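Local coordinates for protein diaminopropionate ammonia-lyase (Escherichia coli, PDB 4D9I) that catalyses the pyridoxal-phosphate-dependent alpha,beta-elimination of both L- and D-2,3-diaminopropionate to pyruvate and ammonia, working as a homodimer, at residues Ser2-Ile8 and Ala349-Pro354; Val316-Met321 and Ala341-Val346. One frame throughout, in Å; residues are numbered along the deposited sequence.

Contact 1 of 2, residues Ser2-Ile8 and Ala349-Pro354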
loop_
_atom_site.group_PDB
_atom_site.type_symbol
_atom_site.label_atom_id
_atom_site.label_comp_id
_atom_site.label_asym_id
_atom_site.label_seq_id
_atom_site.Cartn_x
_atom_site.Cartn_y
_atom_site.Cartn_z
ATOM N N SER B 2 -8.727 -10.729 -8.486
ATOM C CA SER B 2 -9.535 -11.939 -8.812
ATOM C C SER B 2 -10.994 -11.755 -8.402
ATOM O O SER B 2 -11.354 -10.742 -7.797
ATOM C CB SER B 2 -8.963 -13.150 -8.097
ATOM O OG SER B 2 -9.110 -12.995 -6.704
ATOM N N VAL B 3 -11.822 -12.736 -8.750
ATOM C CA VAL B 3 -13.179 -12.815 -8.254
ATOM C C VAL B 3 -13.146 -13.606 -6.937
ATOM O O VAL B 3 -12.571 -14.696 -6.868
ATOM C CB VAL B 3 -14.130 -13.446 -9.301
ATOM C CG1 VAL B 3 -15.524 -13.633 -8.720
ATOM C CG2 VAL B 3 -14.200 -12.563 -10.548
ATOM N N PHE B 4 -13.709 -13.026 -5.881
ATOM C CA PHE B 4 -13.768 -13.706 -4.585
ATOM C C PHE B 4 -15.039 -13.328 -3.828
ATOM O O PHE B 4 -15.599 -12.257 -4.059
ATOM C CB PHE B 4 -12.516 -13.402 -3.747
ATOM C CG PHE B 4 -12.265 -11.924 -3.500
ATOM C CD1 PHE B 4 -12.803 -11.285 -2.377
ATOM C CD2 PHE B 4 -11.448 -11.187 -4.349
ATOM C CE1 PHE B 4 -12.553 -9.936 -2.127
ATOM C CE2 PHE B 4 -11.186 -9.839 -4.102
ATOM C CZ PHE B 4 -11.748 -9.211 -2.989
ATOM N N SER B 5 -15.474 -14.212 -2.923
ATOM C CA SER B 5 -16.710 -14.011 -2.187
ATOM C C SER B 5 -16.448 -13.853 -0.698
ATOM O O SER B 5 -16.225 -14.828 0.011
ATOM C CB SER B 5 -17.682 -15.166 -2.429
ATOM O OG SER B 5 -18.038 -15.253 -3.796
ATOM N N LEU B 6 -16.475 -12.614 -0.232
ATOM C CA LEU B 6 -16.403 -12.337 1.199
ATOM C C LEU B 6 -17.814 -12.151 1.696
ATOM O O LEU B 6 -18.653 -11.545 1.015
ATOM C CB LEU B 6 -15.541 -11.109 1.503
ATOM C CG LEU B 6 -14.064 -11.238 1.075
ATOM C CD1 LEU B 6 -13.305 -9.976 1.441
ATOM C CD2 LEU B 6 -13.393 -12.452 1.710
ATOM N N LYS B 7 -18.073 -12.694 2.878
ATOM C CA LYS B 7 -19.392 -12.622 3.470
ATOM C C LYS B 7 -19.798 -11.153 3.625
ATOM O O LYS B 7 -19.161 -10.403 4.360
ATOM C CB LYS B 7 -19.395 -13.351 4.814
ATOM C CG LYS B 7 -20.714 -13.275 5.556
ATOM C CD LYS B 7 -20.509 -13.549 7.037
ATOM C CE LYS B 7 -21.830 -13.454 7.770
ATOM N NZ LYS B 7 -21.814 -14.115 9.112
ATOM N N ILE B 8 -20.820 -10.732 2.875
ATOM C CA ILE B 8 -21.438 -9.412 3.078
ATOM C C ILE B 8 -22.952 -9.571 3.140
ATOM O O ILE B 8 -23.625 -9.572 2.100
ATOM C CB ILE B 8 -21.159 -8.410 1.936
ATOM C CG1 ILE B 8 -19.674 -8.278 1.618
ATOM C CG2 ILE B 8 -21.729 -7.036 2.292
ATOM C CD1 ILE B 8 -19.449 -7.829 0.186
ATOM N N ALA B 349 -15.085 -5.228 -1.424
ATOM C CA ALA B 349 -15.584 -6.606 -1.420
ATOM C C ALA B 349 -16.718 -6.778 -2.425
ATOM O O ALA B 349 -16.850 -7.828 -3.060
ATOM C CB ALA B 349 -16.058 -7.006 -0.024
ATOM N N VAL B 350 -17.559 -5.756 -2.523
ATOM C CA VAL B 350 -18.670 -5.751 -3.476
ATOM C C VAL B 350 -18.092 -5.765 -4.893
ATOM O O VAL B 350 -18.533 -6.531 -5.744
ATOM C CB VAL B 350 -19.560 -4.504 -3.285
ATOM C CG1 VAL B 350 -20.431 -4.256 -4.521
ATOM C CG2 VAL B 350 -20.418 -4.627 -2.016
ATOM N N HIS B 351 -17.102 -4.908 -5.128
ATOM C CA HIS B 351 -16.530 -4.772 -6.454
ATOM C C HIS B 351 -16.030 -6.089 -7.004
ATOM O O HIS B 351 -16.288 -6.416 -8.144
ATOM C CB HIS B 351 -15.409 -3.746 -6.464
ATOM C CG HIS B 351 -14.671 -3.698 -7.772
ATOM N ND1 HIS B 351 -15.235 -3.227 -8.899
ATOM C CD2 HIS B 351 -13.387 -4.110 -8.113
ATOM C CE1 HIS B 351 -14.359 -3.350 -9.925
ATOM N NE2 HIS B 351 -13.225 -3.876 -9.442
ATOM N N TYR B 352 -15.331 -6.863 -6.178
ATOM C CA TYR B 352 -14.727 -8.104 -6.651
ATOM C C TYR B 352 -15.612 -9.351 -6.544
ATOM O O TYR B 352 -15.253 -10.414 -7.053
ATOM C CB TYR B 352 -13.399 -8.327 -5.933
ATOM C CG TYR B 352 -12.311 -7.356 -6.346
ATOM C CD1 TYR B 352 -11.707 -7.462 -7.608
ATOM C CD2 TYR B 352 -11.868 -6.343 -5.481
ATOM C CE1 TYR B 352 -10.697 -6.601 -7.999
ATOM C CE2 TYR B 352 -10.843 -5.459 -5.872
ATOM C CZ TYR B 352 -10.266 -5.604 -7.133
ATOM O OH TYR B 352 -9.257 -4.764 -7.562
ATOM N N HIS B 353 -16.758 -9.210 -5.870
ATOM C CA HIS B 353 -17.729 -10.292 -5.668
ATOM C C HIS B 353 -18.341 -10.755 -6.979
ATOM O O HIS B 353 -18.652 -9.928 -7.837
ATOM C CB HIS B 353 -18.825 -9.789 -4.722
ATOM C CG HIS B 353 -19.593 -10.881 -4.015
ATOM N ND1 HIS B 353 -20.479 -11.679 -4.652
ATOM C CD2 HIS B 353 -19.611 -11.267 -2.673
ATOM C CE1 HIS B 353 -21.028 -12.534 -3.767
ATOM N NE2 HIS B 353 -20.488 -12.290 -2.561
ATOM N N PRO B 354 -18.555 -12.086 -7.144
ATOM C CA PRO B 354 -19.267 -12.552 -8.339
ATOM C C PRO B 354 -20.683 -11.961 -8.472
ATOM O O PRO B 354 -21.173 -11.812 -9.592
ATOM C CB PRO B 354 -19.324 -14.082 -8.181
ATOM C CG PRO B 354 -18.792 -14.404 -6.834
ATOM C CD PRO B 354 -18.104 -13.191 -6.278
HETATM O O HOH W 1 -16.341 -10.360 -2.130
HETATM O O HOH W 2 -20.959 -13.535 0.179
#

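Contact 2 of 2, residues Val316-Met321 and Ala341-Val346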
loop_
_atom_site.group_PDB
_atom_site.type_symbol
_atom_site.label_atom_id
_atom_site.label_comp_id
_atom_site.label_asym_id
_atom_site.label_seq_id
_atom_site.Cartn_x
_atom_site.Cartn_y
_atom_site.Cartn_z
ATOM N N VAL B 316 -12.919 -8.385 5.375
ATOM C CA VAL B 316 -13.387 -7.211 4.643
ATOM C C VAL B 316 -12.609 -5.960 5.082
ATOM O O VAL B 316 -12.221 -5.137 4.241
ATOM C CB VAL B 316 -14.912 -7.002 4.844
ATOM C CG1 VAL B 316 -15.362 -5.647 4.310
ATOM C CG2 VAL B 316 -15.693 -8.113 4.158
ATOM N N ALA B 317 -12.382 -5.845 6.396
ATOM C CA ALA B 317 -11.665 -4.724 6.993
ATOM C C ALA B 317 -10.214 -4.735 6.535
ATOM O O ALA B 317 -9.704 -3.713 6.091
ATOM C CB ALA B 317 -11.773 -4.770 8.530
ATOM N N ALA B 318 -9.581 -5.908 6.590
ATOM C CA ALA B 318 -8.215 -6.089 6.075
ATOM C C ALA B 318 -8.076 -5.607 4.618
ATOM O O ALA B 318 -7.153 -4.873 4.304
ATOM C CB ALA B 318 -7.772 -7.531 6.214
ATOM N N LEU B 319 -8.993 -6.028 3.747
ATOM C CA LEU B 319 -9.028 -5.589 2.350
ATOM C C LEU B 319 -9.106 -4.051 2.254
ATOM O O LEU B 319 -8.350 -3.435 1.528
ATOM C CB LEU B 319 -10.224 -6.227 1.646
ATOM C CG LEU B 319 -10.556 -5.810 0.202
ATOM C CD1 LEU B 319 -9.392 -6.170 -0.715
ATOM C CD2 LEU B 319 -11.826 -6.529 -0.248
ATOM N N GLY B 320 -10.002 -3.451 3.027
ATOM C CA GLY B 320 -10.077 -1.994 3.114
ATOM C C GLY B 320 -8.767 -1.311 3.506
ATOM O O GLY B 320 -8.393 -0.309 2.920
ATOM N N MET B 321 -8.102 -1.827 4.541
ATOM C CA MET B 321 -6.823 -1.275 4.990
ATOM C C MET B 321 -5.815 -1.207 3.827
ATOM O O MET B 321 -5.127 -0.191 3.643
ATOM C CB MET B 321 -6.229 -2.145 6.096
ATOM C CG MET B 321 -7.018 -2.136 7.404
ATOM S SD MET B 321 -6.453 -3.395 8.569
ATOM C CE MET B 321 -4.882 -2.767 9.146
ATOM N N ALA B 341 -11.123 1.063 8.430
ATOM C CA ALA B 341 -11.145 0.771 6.999
ATOM C C ALA B 341 -12.328 -0.061 6.494
ATOM O O ALA B 341 -12.494 -0.214 5.287
ATOM C CB ALA B 341 -9.823 0.116 6.581
ATOM N N VAL B 342 -13.170 -0.542 7.403
ATOM C CA VAL B 342 -14.155 -1.570 7.082
ATOM C C VAL B 342 -15.271 -1.080 6.156
ATOM O O VAL B 342 -15.775 -1.861 5.359
ATOM C CB VAL B 342 -14.722 -2.268 8.352
ATOM C CG1 VAL B 342 -15.685 -1.363 9.116
ATOM C CG2 VAL B 342 -15.395 -3.583 7.995
ATOM N N GLY B 343 -15.658 0.190 6.273
ATOM C CA GLY B 343 -16.655 0.765 5.373
ATOM C C GLY B 343 -16.123 0.713 3.948
ATOM O O GLY B 343 -16.790 0.194 3.030
ATOM N N LEU B 344 -14.920 1.241 3.750
ATOM C CA LEU B 344 -14.252 1.154 2.441
ATOM C C LEU B 344 -14.042 -0.296 2.005
ATOM O O LEU B 344 -14.194 -0.643 0.818
ATOM C CB LEU B 344 -12.908 1.907 2.456
ATOM C CG LEU B 344 -12.193 2.176 1.127
ATOM C CD1 LEU B 344 -11.479 0.931 0.617
ATOM C CD2 LEU B 344 -13.140 2.744 0.066
ATOM N N GLY B 345 -13.723 -1.156 2.958
ATOM C CA GLY B 345 -13.587 -2.568 2.646
ATOM C C GLY B 345 -14.830 -3.149 2.013
ATOM O O GLY B 345 -14.723 -3.963 1.100
ATOM N N VAL B 346 -16.011 -2.732 2.496
ATOM C CA VAL B 346 -17.270 -3.256 1.960
ATOM C C VAL B 346 -17.380 -2.965 0.457
ATOM O O VAL B 346 -17.738 -3.847 -0.327
ATOM C CB VAL B 346 -18.505 -2.707 2.710
ATOM C CG1 VAL B 346 -19.793 -2.989 1.940
ATOM C CG2 VAL B 346 -18.584 -3.315 4.100
#

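Contact 1 of 2, residues Ser2-Ile8 and Ala349-Pro354
Phe4 lays the end of its ring against the root of the Tyr352 side chain: Phe4 CE2 lies 3.2 Å from Tyr352 CB, and CZ is next to it. The phenyl CG stands between backbone N and carbonyl carbon (chi1 57°), and that torsion turns the ring back toward the helix end although its CB starts out away from it. The ring planes are near parallel, at 24°, but with centroids 5.4 Å apart they are slid so far that they barely overlap. His351 CD2 sits over the centre of one face of the Tyr352 ring.

One direct hydrogen bond joins the backbones, Phe4 N to Tyr352 O at 3.3 Å, with the donor well above the carbonyl plane. The same oxygen receives a CA-H contact from Val3, and His353 CA returns one to Phe4 O. Water 1 bridges three backbone groups, giving hydrogens to Phe4 O and Ala349 O and accepting one from Leu6 N.

The His353 ring has CG anti to its N (chi1 -158°), which carries it along the extended segment: Ser5 OG lies over one face, displaced toward the rim, while Leu6 O and water 2 meet its edge in plane. Water 2 links NE2, 3.0 Å away, to Leu6 O; ND1 bonds to the backbone N of Gln355. At the far end Ile8 CD1 presses tightly on Ala349 CB, at 3.5 Å, and also touches Val350 CG2.

The N-terminal segment runs past the C-terminal end of helix 338-352 into strand 8-12. Phe4 and Leu6 also rest on helix 315-325, Val350 packs on helix 356-363, and Ser2 bonds to Glu387 and Glu391 of the second subunit.

Contact 2 of 2, residues Val316-Met321 and Ala341-Val346
Gly320 and Gly345 meet backbone to backbone, their CA atoms 3.6 Å apart, where the two helices cross. The axes of the short segments approach to 6.8 Å at a crossing angle of 94°, a nearly perpendicular and very close passage. It is made possible by the lack of side chains here: neither glycine carries one, so the two backbones come into direct contact. Gly345 CA makes a CA-H...O contact with Val316 O at 3.3 Å.

Small apolar groups are set around this point. Val316 directs CG1, anti to its N (chi1 169°), onto the backbone between Gly345 and Val346, 3.4 Å from Gly345 C, and the same methyl reaches Val346 CG2. Ala317 CB meets Val342 CG2 at 3.8 Å; Val342 holds that branch anti to its N, with CG1 in the position between N and carbonyl carbon. Ala341 CB points at the other helix and lands 3.3 Å from Met321 N, with Met321 CG beside it. Leu344 brings CD1 to the Gly320 backbone.

No hydrogen bond crosses the interface, and every touching residue is buried. The arrangement is a glycine-mediated, near-orthogonal helix crossing, here joining two helices of the larger domain of a fold type II pyridoxal-phosphate enzyme, away from the annotated catalytic residues.

In the fold
From the N terminus, the first residues lead into strand 8-12, outermost, within this chain, in the mixed sheet. The chain then builds most of the protein before strand 308-312, the sheet neighbour of 8-12, leads to helix 315-325. Contact 2 closes a short loop between helices 315-325 and 338-352, its segments 20 residues apart at their nearest ends. Contact 1 closes a loop of about 340 residues when the end of that second helix meets the N-terminal segment, so contact 2 is nested inside it. Their centres lie 12 Å apart. Both use helix 338-352, and Leu319 of helix 315-325 connects them, its CD2 packing on Phe4 CZ at 3.8 Å.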